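Local coordinates for hypothetical protein AGR_pAT_315 (PDB 1VQY), which is of unknown function but belongs to the NIPSNAP family of the dimeric alpha/beta-barrel clan and packs as an assembly of eight copies, at residues K26-E29 with Y30-L33; A40-A43 with P44-N48; F53-D56 with I57-S61; G68-S71 with L72-A76; Q89-I92 with P93-V97. All coordinates share one frame; numbering follows the deposited sequence.

Interaction 1. Residues K26-E29 with Y30-L33; sequences KMQE and YLKL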
loop_
_atom_site.group_PDB
_atom_site.type_symbol
_atom_site.label_atom_id
_atom_site.label_comp_id
_atom_site.label_asym_id
_atom_site.label_seq_id
_atom_site.Cartn_x
_atom_site.Cartn_y
_atom_site.Cartn_z
ATOM N N LYS B 26 -12.408 -5.183 -18.597
ATOM C CA LYS B 26 -12.649 -6.644 -18.576
ATOM C C LYS B 26 -13.717 -7.128 -17.583
ATOM O O LYS B 26 -14.050 -8.304 -17.559
ATOM C CB LYS B 26 -11.319 -7.383 -18.349
ATOM C CG LYS B 26 -10.250 -7.032 -19.398
ATOM C CD LYS B 26 -10.681 -7.473 -20.815
ATOM C CE LYS B 26 -9.674 -7.091 -21.866
ATOM N NZ LYS B 26 -8.364 -7.730 -21.610
HETATM N N MSE B 27 -14.293 -6.226 -16.806
HETATM C CA MSE B 27 -15.264 -6.636 -15.789
HETATM C C MSE B 27 -16.423 -7.471 -16.310
HETATM O O MSE B 27 -16.761 -8.490 -15.710
HETATM C CB MSE B 27 -15.817 -5.443 -14.973
HETATM C CG MSE B 27 -16.650 -5.853 -13.701
HETATM SE SE MSE B 27 -15.717 -7.155 -12.581
HETATM C CE MSE B 27 -14.521 -5.917 -11.855
ATOM N N GLN B 28 -17.047 -7.039 -17.398
ATOM C CA GLN B 28 -18.203 -7.764 -17.926
ATOM C C GLN B 28 -17.816 -9.104 -18.537
ATOM O O GLN B 28 -18.603 -10.047 -18.511
ATOM C CB GLN B 28 -18.979 -6.920 -18.942
ATOM C CG GLN B 28 -19.625 -5.658 -18.338
ATOM C CD GLN B 28 -20.497 -5.947 -17.118
ATOM O OE1 GLN B 28 -21.396 -6.793 -17.166
ATOM N NE2 GLN B 28 -20.218 -5.253 -16.009
ATOM N N GLU B 29 -16.613 -9.183 -19.086
ATOM C CA GLU B 29 -16.093 -10.448 -19.623
ATOM C C GLU B 29 -15.774 -11.425 -18.478
ATOM O O GLU B 29 -16.161 -12.594 -18.522
ATOM C CB GLU B 29 -14.855 -10.174 -20.470
ATOM C CG GLU B 29 -14.413 -11.322 -21.354
ATOM C CD GLU B 29 -13.150 -10.989 -22.161
ATOM O OE1 GLU B 29 -12.873 -9.787 -22.393
ATOM O OE2 GLU B 29 -12.430 -11.940 -22.554
ATOM N N TYR B 30 -15.081 -10.930 -17.451
ATOM C CA TYR B 30 -14.831 -11.696 -16.225
ATOM C C TYR B 30 -16.132 -12.262 -15.663
ATOM O O TYR B 30 -16.251 -13.459 -15.447
ATOM C CB TYR B 30 -14.166 -10.829 -15.142
ATOM C CG TYR B 30 -13.945 -11.589 -13.868
ATOM C CD1 TYR B 30 -14.958 -11.667 -12.896
ATOM C CD2 TYR B 30 -12.746 -12.265 -13.626
ATOM C CE1 TYR B 30 -14.774 -12.377 -11.717
ATOM C CE2 TYR B 30 -12.555 -12.991 -12.444
ATOM C CZ TYR B 30 -13.583 -13.051 -11.505
ATOM O OH TYR B 30 -13.440 -13.764 -10.329
ATOM N N LEU B 31 -17.095 -11.372 -15.430
ATOM C CA LEU B 31 -18.392 -11.736 -14.897
ATOM C C LEU B 31 -19.153 -12.752 -15.733
ATOM O O LEU B 31 -19.805 -13.650 -15.188
ATOM C CB LEU B 31 -19.244 -10.481 -14.737
ATOM C CG LEU B 31 -18.863 -9.592 -13.560
ATOM C CD1 LEU B 31 -19.808 -8.387 -13.537
ATOM C CD2 LEU B 31 -18.864 -10.372 -12.202
ATOM N N LYS B 32 -19.073 -12.594 -17.053
ATOM C CA LYS B 32 -19.802 -13.435 -17.983
ATOM C C LYS B 32 -19.263 -14.854 -17.948
ATOM O O LYS B 32 -20.031 -15.817 -17.953
ATOM C CB LYS B 32 -19.718 -12.883 -19.411
ATOM C CG LYS B 32 -20.414 -13.769 -20.433
ATOM C CD LYS B 32 -20.283 -13.278 -21.864
ATOM C CE LYS B 32 -21.430 -13.861 -22.704
ATOM N NZ LYS B 32 -21.330 -13.517 -24.139
ATOM N N LEU B 33 -17.948 -14.980 -17.948
ATOM C CA LEU B 33 -17.322 -16.287 -17.792
ATOM C C LEU B 33 -17.750 -16.996 -16.509
ATOM O O LEU B 33 -18.067 -18.185 -16.532
ATOM C CB LEU B 33 -15.796 -16.156 -17.810
ATOM C CG LEU B 33 -15.237 -16.003 -19.216
ATOM C CD1 LEU B 33 -13.814 -15.498 -19.134
ATOM C CD2 LEU B 33 -15.321 -17.320 -19.974
#
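Met27 and Leu31 stand one turn apart at the start of helix 27-46 and make the apolar part of this local contact. Met27, present as selenomethionine, holds CG anti to the backbone N (chi1 -169°) and then bends at both following torsions, which brings its selenium back beside Leu31. CG lies 4.1 Å from Leu31 CD1, and the selenium approaches the branch point of the leucine. Gln28 NE2 also approaches this CD1, at 4.0 Å, the glutamine chain being bent at chi2.

The polar part is pure backbone. Tyr30 N donates to Lys26 O at 2.8 Å, Leu31 N to Met27 O at 2.9 Å, and Leu33 N to Glu29 O at 3.0 Å, all close to straight. Between them the bond from Lys32 N to Gln28 O is also 3.0 Å long but more bent (141° at the hydrogen). Four successive i to i+4 bonds therefore lock the opening turns, with Lys26 O supplying the first acceptor from just ahead of the helix.

Tyr30 CB lies 3.5 Å from both Lys26 O and Met27 O, while the ring turns away to the protein interior, where OH hydrogen-bonds Tyr52 OH. Around that ring lie Tyr20 and Ile22 of strand 14-22 and Val63 and His65 of strand 62-69. Leu33 packs on Phe91 and Leu95 of helix 86-96, and Leu31 reaches Thr110 of a second subunit.

Interaction 2. Residues A40-A43 with P44-N48; sequences AIQA and PILGN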
loop_
_atom_site.group_PDB
_atom_site.type_symbol
_atom_site.label_atom_id
_atom_site.label_comp_id
_atom_site.label_asym_id
_atom_site.label_seq_id
_atom_site.Cartn_x
_atom_site.Cartn_y
_atom_site.Cartn_z
ATOM N N ALA B 40 -20.789 -22.723 -11.932
ATOM C CA ALA B 40 -21.441 -24.032 -12.051
ATOM C C ALA B 40 -20.474 -25.215 -11.835
ATOM O O ALA B 40 -20.891 -26.295 -11.400
ATOM C CB ALA B 40 -22.161 -24.162 -13.407
ATOM N N ILE B 41 -19.198 -25.003 -12.147
ATOM C CA ILE B 41 -18.138 -25.977 -11.867
ATOM C C ILE B 41 -17.628 -25.835 -10.447
ATOM O O ILE B 41 -17.594 -26.784 -9.683
ATOM C CB ILE B 41 -16.932 -25.763 -12.797
ATOM C CG1 ILE B 41 -17.357 -25.894 -14.258
ATOM C CG2 ILE B 41 -15.808 -26.765 -12.464
ATOM C CD1 ILE B 41 -16.378 -25.316 -15.246
ATOM N N GLN B 42 -17.229 -24.609 -10.125
ATOM C CA GLN B 42 -16.578 -24.237 -8.875
ATOM C C GLN B 42 -17.400 -24.568 -7.611
ATOM O O GLN B 42 -16.892 -25.215 -6.691
ATOM C CB GLN B 42 -16.268 -22.720 -8.942
ATOM C CG GLN B 42 -15.202 -22.216 -7.992
ATOM C CD GLN B 42 -14.766 -20.776 -8.288
ATOM O OE1 GLN B 42 -15.561 -19.946 -8.736
ATOM N NE2 GLN B 42 -13.490 -20.479 -8.035
ATOM N N ALA B 43 -18.663 -24.136 -7.565
ATOM C CA ALA B 43 -19.427 -24.138 -6.295
ATOM C C ALA B 43 -19.736 -25.530 -5.732
ATOM O O ALA B 43 -19.509 -25.770 -4.546
ATOM C CB ALA B 43 -20.713 -23.298 -6.406
ATOM N N PRO B 44 -20.248 -26.448 -6.572
ATOM C CA PRO B 44 -20.509 -27.803 -6.113
ATOM C C PRO B 44 -19.308 -28.489 -5.460
ATOM O O PRO B 44 -19.494 -29.316 -4.543
ATOM C CB PRO B 44 -20.890 -28.532 -7.405
ATOM C CG PRO B 44 -21.454 -27.474 -8.270
ATOM C CD PRO B 44 -20.630 -26.277 -7.989
ATOM N N ILE B 45 -18.108 -28.148 -5.945
ATOM C CA ILE B 45 -16.855 -28.773 -5.528
ATOM C C ILE B 45 -16.348 -28.144 -4.248
ATOM O O ILE B 45 -16.068 -28.830 -3.279
ATOM C CB ILE B 45 -15.768 -28.646 -6.634
ATOM C CG1 ILE B 45 -16.172 -29.471 -7.855
ATOM C CG2 ILE B 45 -14.425 -29.137 -6.132
ATOM C CD1 ILE B 45 -15.167 -29.442 -9.004
ATOM N N LEU B 46 -16.230 -26.824 -4.247
ATOM C CA LEU B 46 -15.780 -26.108 -3.053
ATOM C C LEU B 46 -16.870 -26.125 -1.959
ATOM O O LEU B 46 -16.571 -26.087 -0.777
ATOM C CB LEU B 46 -15.340 -24.690 -3.421
ATOM C CG LEU B 46 -14.292 -24.619 -4.544
ATOM C CD1 LEU B 46 -13.879 -23.158 -4.755
ATOM C CD2 LEU B 46 -13.084 -25.491 -4.293
ATOM N N GLY B 47 -18.131 -26.179 -2.370
ATOM C CA GLY B 47 -19.200 -26.639 -1.487
ATOM C C GLY B 47 -20.003 -25.623 -0.688
ATOM O O GLY B 47 -21.131 -25.935 -0.272
ATOM N N ASN B 48 -19.441 -24.437 -0.449
ATOM C CA ASN B 48 -20.170 -23.383 0.260
ATOM C C ASN B 48 -19.801 -21.942 -0.147
ATOM O O ASN B 48 -19.096 -21.236 0.571
ATOM C CB ASN B 48 -20.019 -23.586 1.782
ATOM C CG ASN B 48 -20.985 -22.745 2.585
ATOM O OD1 ASN B 48 -21.933 -22.203 2.048
ATOM N ND2 ASN B 48 -20.740 -22.635 3.886
#
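Gln42 and Leu46 meet through opposite first torsions: the glutamine CG lies anti to the backbone N (chi1 -160°), the leucine CG beside it (chi1 -54°), and these two settings bring Leu46 CD1 within 3.6 Å of Gln42 CG. Ile45 CG1 lies 3.5 Å from Ile41 O, and Ile45 CD1 only loosely approaches Ile41 CG2.

Pro44 kinks this last part of helix 27-46. Having no N-H, it sets ring carbon CG against Ala40 O at 3.4 Å, where a helical hydrogen bond would otherwise run. Regular i to i+4 bonding resumes two residues later, where Leu46 N donates almost straight to Gln42 O (3.0 Å), which also takes a weak bond from Ile45 N. Gly47 N closes the helix on Ala43 O at 2.6 Å, and at phi 94° this glycine carries the chain out of the helix toward strand 49-55. Leu46 packs on Trp67 and Tyr69 of strand 62-69, and Ile45 on Leu82 of helix 72-84.

With the carbonyls of Ala40 and Ile41 facing carbon atoms across the contact, the kinked turn is held mainly by the acceptors of Gln42 and Ala43 and by side-chain packing.

Interaction 3. Residues F53-D56 with I57-S61; sequences FVTD and IGPLS
Thr55 and Leu60 meet the other side through methyl groups laid against backbone oxygens. Thr55 CG2 lies 3.3 Å from Pro59 O and 3.5 Å from Ile57 O, so the loop carbonyls converge on one methyl. From the far end of the loop Leu60 reaches back, its CD2 3.4 Å from Asp56 O and 3.5 Å from Thr55 O. Beside them Ile57 CG1 stays 3.9 Å from Asp56 OD2.

One torsion fixes the threonine: with chi1 at -57°, CG2 is anti to the backbone N and OG1 is directed to Gln62, with whose OE1 it hydrogen-bonds. Residues 56-61 connect strand 49-55 to its antiparallel neighbour 62-69, a beta hairpin in the ferredoxin-like sheet of this clan. Gly58, with phi 145°, lets the chain swing round there.

Farther out, other subunits hold the loop. Asn104 of a third subunit accepts from Gly58 N and donates to Asp56 O, and Arg75 of the same subunit forms a salt bridge with Asp56 OD2. Phe53, Val54, Thr55 and Ile57 pair in an antiparallel ladder with a strand of a second subunit, carrying the sheet across the interface.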
loop_
_atom_site.group_PDB
_atom_site.type_symbol
_atom_site.label_atom_id
_atom_site.label_comp_id
_atom_site.label_asym_id
_atom_site.label_seq_id
_atom_site.Cartn_x
_atom_site.Cartn_y
_atom_site.Cartn_z
ATOM N N PHE B 53 -19.174 -10.396 -5.196
ATOM C CA PHE B 53 -19.430 -8.961 -5.242
ATOM C C PHE B 53 -18.532 -8.224 -6.236
ATOM O O PHE B 53 -17.428 -8.654 -6.531
ATOM C CB PHE B 53 -19.219 -8.326 -3.866
ATOM C CG PHE B 53 -19.889 -9.048 -2.731
ATOM C CD1 PHE B 53 -21.254 -8.902 -2.498
ATOM C CD2 PHE B 53 -19.145 -9.843 -1.864
ATOM C CE1 PHE B 53 -21.872 -9.553 -1.453
ATOM C CE2 PHE B 53 -19.755 -10.500 -0.798
ATOM C CZ PHE B 53 -21.128 -10.356 -0.597
ATOM N N VAL B 54 -19.030 -7.101 -6.739
ATOM C CA VAL B 54 -18.235 -6.142 -7.490
ATOM C C VAL B 54 -18.328 -4.839 -6.719
ATOM O O VAL B 54 -19.418 -4.441 -6.345
ATOM C CB VAL B 54 -18.772 -5.966 -8.935
ATOM C CG1 VAL B 54 -17.954 -4.925 -9.714
ATOM C CG2 VAL B 54 -18.734 -7.290 -9.658
ATOM N N THR B 55 -17.187 -4.201 -6.458
ATOM C CA THR B 55 -17.128 -3.004 -5.614
ATOM C C THR B 55 -17.623 -1.809 -6.415
ATOM O O THR B 55 -17.167 -1.611 -7.531
ATOM C CB THR B 55 -15.677 -2.714 -5.137
ATOM O OG1 THR B 55 -15.158 -3.844 -4.440
ATOM C CG2 THR B 55 -15.622 -1.522 -4.206
ATOM N N ASP B 56 -18.538 -1.023 -5.847
ATOM C CA ASP B 56 -19.017 0.204 -6.487
ATOM C C ASP B 56 -18.369 1.467 -5.912
ATOM O O ASP B 56 -18.210 2.457 -6.609
ATOM C CB ASP B 56 -20.545 0.323 -6.366
ATOM C CG ASP B 56 -21.120 1.440 -7.238
ATOM O OD1 ASP B 56 -20.860 1.433 -8.469
ATOM O OD2 ASP B 56 -21.838 2.304 -6.693
ATOM N N ILE B 57 -18.041 1.432 -4.627
ATOM C CA ILE B 57 -17.307 2.523 -3.975
ATOM C C ILE B 57 -16.175 1.925 -3.120
ATOM O O ILE B 57 -16.415 1.212 -2.152
ATOM C CB ILE B 57 -18.227 3.405 -3.112
ATOM C CG1 ILE B 57 -19.512 3.761 -3.871
ATOM C CG2 ILE B 57 -17.497 4.678 -2.689
ATOM C CD1 ILE B 57 -20.471 4.588 -3.104
ATOM N N GLY B 58 -14.942 2.230 -3.510
ATOM C CA GLY B 58 -13.749 1.670 -2.884
ATOM C C GLY B 58 -12.717 1.490 -3.973
ATOM O O GLY B 58 -12.695 2.282 -4.929
ATOM N N PRO B 59 -11.852 0.467 -3.839
ATOM C CA PRO B 59 -10.997 0.049 -4.964
ATOM C C PRO B 59 -11.904 -0.454 -6.064
ATOM O O PRO B 59 -12.786 -1.261 -5.790
ATOM C CB PRO B 59 -10.145 -1.105 -4.393
ATOM C CG PRO B 59 -10.366 -1.110 -2.934
ATOM C CD PRO B 59 -11.622 -0.335 -2.626
ATOM N N LEU B 60 -11.739 0.044 -7.281
ATOM C CA LEU B 60 -12.654 -0.312 -8.348
ATOM C C LEU B 60 -12.022 -1.355 -9.229
ATOM O O LEU B 60 -10.895 -1.763 -8.985
ATOM C CB LEU B 60 -13.095 0.921 -9.136
ATOM C CG LEU B 60 -13.892 1.936 -8.308
ATOM C CD1 LEU B 60 -14.180 3.192 -9.152
ATOM C CD2 LEU B 60 -15.163 1.311 -7.733
ATOM N N SER B 61 -12.777 -1.793 -10.235
ATOM C CA SER B 61 -12.453 -2.964 -11.043
ATOM C C SER B 61 -12.040 -4.123 -10.128
ATOM O O SER B 61 -11.098 -4.873 -10.409
ATOM C CB SER B 61 -11.407 -2.621 -12.106
ATOM O OG SER B 61 -11.713 -3.258 -13.342
#

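Interaction 4. Residues G68-S71 with L72-A76; sequences GYAS and LDDRA
Tyr69 and Arg75 meet where the chain leaves strand 62-69 and enters helix 72-84. The aliphatic stem of the arginine lies over one face of the tyrosine ring: Arg75 CG is 3.5 Å from the Tyr69 ring centroid and 18° off its normal, a CH-pi contact. This stem is straight, with CG anti to the backbone N and CD continuing the line. Only at chi3 does it bend, which stands the guanidinium 87° to the ring plane rather than stacking it.

Asp74 comes to the same ring at its edge, OD2 lying in plane and 4.0 Å from Tyr69 CD1. That carboxylate oxygen has Arg78 NE as its salt-bridge partner.

Ser71 occupies the N-cap position. Its OG takes the crowded position between backbone N and carbonyl carbon (chi1 70°), which swings it over the first turn to accept from Asp74 N at 3.0 Å. Its carbonyl O accepts from Arg75 N, also at 3.0 Å, so one residue receives two amide N-H groups of the opening turn.

Arg75 NH1 forms a salt bridge with Glu16, and NH2 one with Asp56 of a sixth subunit, while Leu72 packs on Leu72 of a fifth. The serine N-cap thus starts helix 72-84 two residues after strand 62-69 ends, in a beta-alpha connection of the ferredoxin-like fold of the clan.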
loop_
_atom_site.group_PDB
_atom_site.type_symbol
_atom_site.label_atom_id
_atom_site.label_comp_id
_atom_site.label_asym_id
_atom_site.label_seq_id
_atom_site.Cartn_x
_atom_site.Cartn_y
_atom_site.Cartn_z
ATOM N N GLY B 68 -17.130 -20.706 2.326
ATOM C CA GLY B 68 -17.201 -21.337 3.629
ATOM C C GLY B 68 -16.553 -22.705 3.574
ATOM O O GLY B 68 -16.774 -23.452 2.609
ATOM N N TYR B 69 -15.738 -23.022 4.588
ATOM C CA TYR B 69 -15.141 -24.348 4.736
ATOM C C TYR B 69 -15.176 -24.813 6.189
ATOM O O TYR B 69 -15.290 -24.001 7.117
ATOM C CB TYR B 69 -13.693 -24.369 4.256
ATOM C CG TYR B 69 -13.482 -24.109 2.794
ATOM C CD1 TYR B 69 -13.697 -25.108 1.847
ATOM C CD2 TYR B 69 -13.033 -22.879 2.352
ATOM C CE1 TYR B 69 -13.487 -24.880 0.494
ATOM C CE2 TYR B 69 -12.824 -22.634 1.006
ATOM C CZ TYR B 69 -13.047 -23.640 0.080
ATOM O OH TYR B 69 -12.832 -23.378 -1.259
ATOM N N ALA B 70 -15.073 -26.123 6.384
ATOM C CA ALA B 70 -15.126 -26.698 7.730
ATOM C C ALA B 70 -13.780 -26.579 8.441
ATOM O O ALA B 70 -13.726 -26.363 9.660
ATOM C CB ALA B 70 -15.576 -28.165 7.673
ATOM N N SER B 71 -12.707 -26.740 7.670
ATOM C CA SER B 71 -11.336 -26.603 8.162
ATOM C C SER B 71 -10.433 -26.171 7.007
ATOM O O SER B 71 -10.884 -26.109 5.850
ATOM C CB SER B 71 -10.843 -27.925 8.736
ATOM O OG SER B 71 -10.655 -28.880 7.705
ATOM N N LEU B 72 -9.169 -25.873 7.302
ATOM C CA LEU B 72 -8.241 -25.482 6.243
ATOM C C LEU B 72 -7.748 -26.678 5.426
ATOM O O LEU B 72 -7.394 -26.508 4.256
ATOM C CB LEU B 72 -7.068 -24.666 6.790
ATOM C CG LEU B 72 -7.392 -23.194 7.136
ATOM C CD1 LEU B 72 -6.209 -22.525 7.802
ATOM C CD2 LEU B 72 -7.822 -22.382 5.916
ATOM N N ASP B 73 -7.747 -27.874 6.031
ATOM C CA ASP B 73 -7.469 -29.123 5.294
ATOM C C ASP B 73 -8.619 -29.515 4.394
ATOM O O ASP B 73 -8.396 -29.994 3.285
ATOM C CB ASP B 73 -7.157 -30.293 6.236
ATOM C CG ASP B 73 -5.773 -30.177 6.870
ATOM O OD1 ASP B 73 -5.189 -29.054 6.845
ATOM O OD2 ASP B 73 -5.286 -31.206 7.399
ATOM N N ASP B 74 -9.845 -29.332 4.875
ATOM C CA ASP B 74 -11.006 -29.475 4.009
ATOM C C ASP B 74 -10.882 -28.528 2.830
ATOM O O ASP B 74 -11.143 -28.932 1.689
ATOM C CB ASP B 74 -12.303 -29.166 4.750
ATOM C CG ASP B 74 -13.542 -29.479 3.919
ATOM O OD1 ASP B 74 -13.656 -30.649 3.507
ATOM O OD2 ASP B 74 -14.390 -28.566 3.699
ATOM N N ARG B 75 -10.500 -27.277 3.094
ATOM C CA ARG B 75 -10.302 -26.322 2.004
ATOM C C ARG B 75 -9.279 -26.866 0.995
ATOM O O ARG B 75 -9.522 -26.851 -0.213
ATOM C CB ARG B 75 -9.859 -24.946 2.504
ATOM C CG ARG B 75 -9.736 -23.949 1.350
ATOM C CD ARG B 75 -9.220 -22.565 1.750
ATOM N NE ARG B 75 -7.781 -22.573 1.561
ATOM C CZ ARG B 75 -7.112 -22.023 0.558
ATOM N NH1 ARG B 75 -7.681 -21.254 -0.344
ATOM N NH2 ARG B 75 -5.808 -22.196 0.518
ATOM N N ALA B 76 -8.153 -27.361 1.520
ATOM C CA ALA B 76 -7.042 -27.851 0.702
ATOM C C ALA B 76 -7.477 -29.047 -0.126
ATOM O O ALA B 76 -7.131 -29.152 -1.318
ATOM C CB ALA B 76 -5.860 -28.224 1.582
#

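Interaction 5. Residues Q89-I92 with P93-V97; sequences QAFI and PRLSV
Ile92, Phe91 and Pro93 bury the most surface in this late part of helix 86-96. Ile92 meets two neighbours with its two branches: CG2 lies 3.4 Å from Pro93 CD, while CG1, anti to the backbone N (chi1 -172°), comes 3.5 Å from Ser96 OG. The carbonyl O of Ile92 accepts from Ser96 N at 2.8 Å and from Ser96 OG at 2.7 Å, the hydroxyl coming from well above the carbonyl plane, with a further weak bond from Leu95 N.

Phe91 packs CE2 on Leu95 CD2 at 3.9 Å. Its CD1 lies over one face of the Arg94 guanidinium, whose plane stands 81° from that of the ring. Phe91 O takes only weak bonds, from Arg94 N and Leu95 N.

Pro93, lacking an N-H, kinks the helix and puts its CD 3.1 Å from Gln89 O. Arg94 NE donates to Ala90 O at 3.3 Å, with that oxygen in the guanidinium plane, and NH2 makes a salt bridge to Glu37 of helix 27-46.

Backbone bonding is therefore thin at the kink, where the Arg94 NE bond, though long, and the serine hydroxyl probably supplement it.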
loop_
_atom_site.group_PDB
_atom_site.type_symbol
_atom_site.label_atom_id
_atom_site.label_comp_id
_atom_site.label_asym_id
_atom_site.label_seq_id
_atom_site.Cartn_x
_atom_site.Cartn_y
_atom_site.Cartn_z
ATOM N N GLN B 89 -9.916 -27.039 -15.627
ATOM C CA GLN B 89 -8.602 -26.859 -16.239
ATOM C C GLN B 89 -8.702 -26.116 -17.559
ATOM O O GLN B 89 -7.828 -25.298 -17.890
ATOM C CB GLN B 89 -7.909 -28.204 -16.422
ATOM C CG GLN B 89 -7.351 -28.743 -15.100
ATOM C CD GLN B 89 -6.776 -30.141 -15.228
ATOM O OE1 GLN B 89 -6.837 -30.757 -16.302
ATOM N NE2 GLN B 89 -6.213 -30.655 -14.129
ATOM N N ALA B 90 -9.780 -26.392 -18.294
ATOM C CA ALA B 90 -10.080 -25.683 -19.533
ATOM C C ALA B 90 -10.647 -24.266 -19.282
ATOM O O ALA B 90 -10.522 -23.385 -20.134
ATOM C CB ALA B 90 -11.056 -26.517 -20.385
ATOM N N PHE B 91 -11.250 -24.050 -18.113
ATOM C CA PHE B 91 -11.922 -22.775 -17.795
ATOM C C PHE B 91 -11.020 -21.708 -17.155
ATOM O O PHE B 91 -11.121 -20.502 -17.477
ATOM C CB PHE B 91 -13.135 -23.002 -16.870
ATOM C CG PHE B 91 -13.720 -21.729 -16.342
ATOM C CD1 PHE B 91 -14.614 -21.001 -17.101
ATOM C CD2 PHE B 91 -13.330 -21.223 -15.095
ATOM C CE1 PHE B 91 -15.132 -19.793 -16.622
ATOM C CE2 PHE B 91 -13.851 -20.022 -14.606
ATOM C CZ PHE B 91 -14.751 -19.306 -15.372
ATOM N N ILE B 92 -10.174 -22.142 -16.230
ATOM C CA ILE B 92 -9.402 -21.214 -15.398
ATOM C C ILE B 92 -8.325 -20.358 -16.131
ATOM O O ILE B 92 -8.090 -19.207 -15.743
ATOM C CB ILE B 92 -8.829 -21.946 -14.138
ATOM C CG1 ILE B 92 -8.196 -20.953 -13.149
ATOM C CG2 ILE B 92 -7.834 -22.999 -14.522
ATOM C CD1 ILE B 92 -9.155 -19.855 -12.653
ATOM N N PRO B 93 -7.703 -20.890 -17.200
ATOM C CA PRO B 93 -6.765 -20.043 -17.921
ATOM C C PRO B 93 -7.447 -18.860 -18.611
ATOM O O PRO B 93 -6.822 -17.820 -18.782
ATOM C CB PRO B 93 -6.159 -20.982 -18.981
ATOM C CG PRO B 93 -6.535 -22.363 -18.571
ATOM C CD PRO B 93 -7.817 -22.217 -17.832
ATOM N N ARG B 94 -8.699 -19.013 -19.012
ATOM C CA ARG B 94 -9.402 -17.926 -19.682
ATOM C C ARG B 94 -9.828 -16.864 -18.697
ATOM O O ARG B 94 -9.997 -15.703 -19.065
ATOM C CB ARG B 94 -10.650 -18.439 -20.399
ATOM C CG ARG B 94 -10.376 -19.362 -21.555
ATOM C CD ARG B 94 -11.685 -19.759 -22.195
ATOM N NE ARG B 94 -12.220 -20.972 -21.597
ATOM C CZ ARG B 94 -13.520 -21.241 -21.434
ATOM N NH1 ARG B 94 -14.464 -20.365 -21.800
ATOM N NH2 ARG B 94 -13.881 -22.411 -20.896
ATOM N N LEU B 95 -10.053 -17.273 -17.455
ATOM C CA LEU B 95 -10.406 -16.333 -16.414
ATOM C C LEU B 95 -9.158 -15.625 -15.860
ATOM O O LEU B 95 -9.142 -14.414 -15.696
ATOM C CB LEU B 95 -11.118 -17.056 -15.285
ATOM C CG LEU B 95 -11.790 -16.105 -14.302
ATOM C CD1 LEU B 95 -13.011 -15.436 -14.946
ATOM C CD2 LEU B 95 -12.164 -16.848 -13.035
ATOM N N SER B 96 -8.120 -16.405 -15.580
ATOM C CA SER B 96 -6.889 -15.905 -14.945
ATOM C C SER B 96 -6.175 -14.824 -15.728
ATOM O O SER B 96 -5.520 -13.975 -15.142
ATOM C CB SER B 96 -5.905 -17.058 -14.744
ATOM O OG SER B 96 -6.464 -18.029 -13.890
ATOM N N VAL B 97 -6.266 -14.884 -17.050
ATOM C CA VAL B 97 -5.664 -13.851 -17.890
ATOM C C VAL B 97 -6.340 -12.458 -17.727
ATOM O O VAL B 97 -5.755 -11.435 -18.086
ATOM C CB VAL B 97 -5.661 -14.270 -19.380
ATOM C CG1 VAL B 97 -7.058 -14.299 -19.943
ATOM C CG2 VAL B 97 -4.768 -13.315 -20.202
#

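The five contacts follow one another along the chain without overlap. Interactions 1 and 2 are the two ends of helix 27-46, their centres about 19 Å apart. Interactions 3 and 4 lie at opposite ends of two neighbouring sheet strands, with about 27 Å between centres. Interaction 5 belongs to helix 86-96, whose Leu95 and Phe91 touch Tyr30 and Leu33 of interaction 1, the two centres being about 12 Å apart. Interaction 1 also meets interaction 3 through Met27 and Leu31, and interaction 2 meets interaction 4 where Asn48 O lies 2.7 Å from Gly68 N, probably hydrogen-bonded. Helix ends, loop and strand ends thus tie the helical layer to the sheet; interactions 3 and 4 also make salt bridges to other subunits.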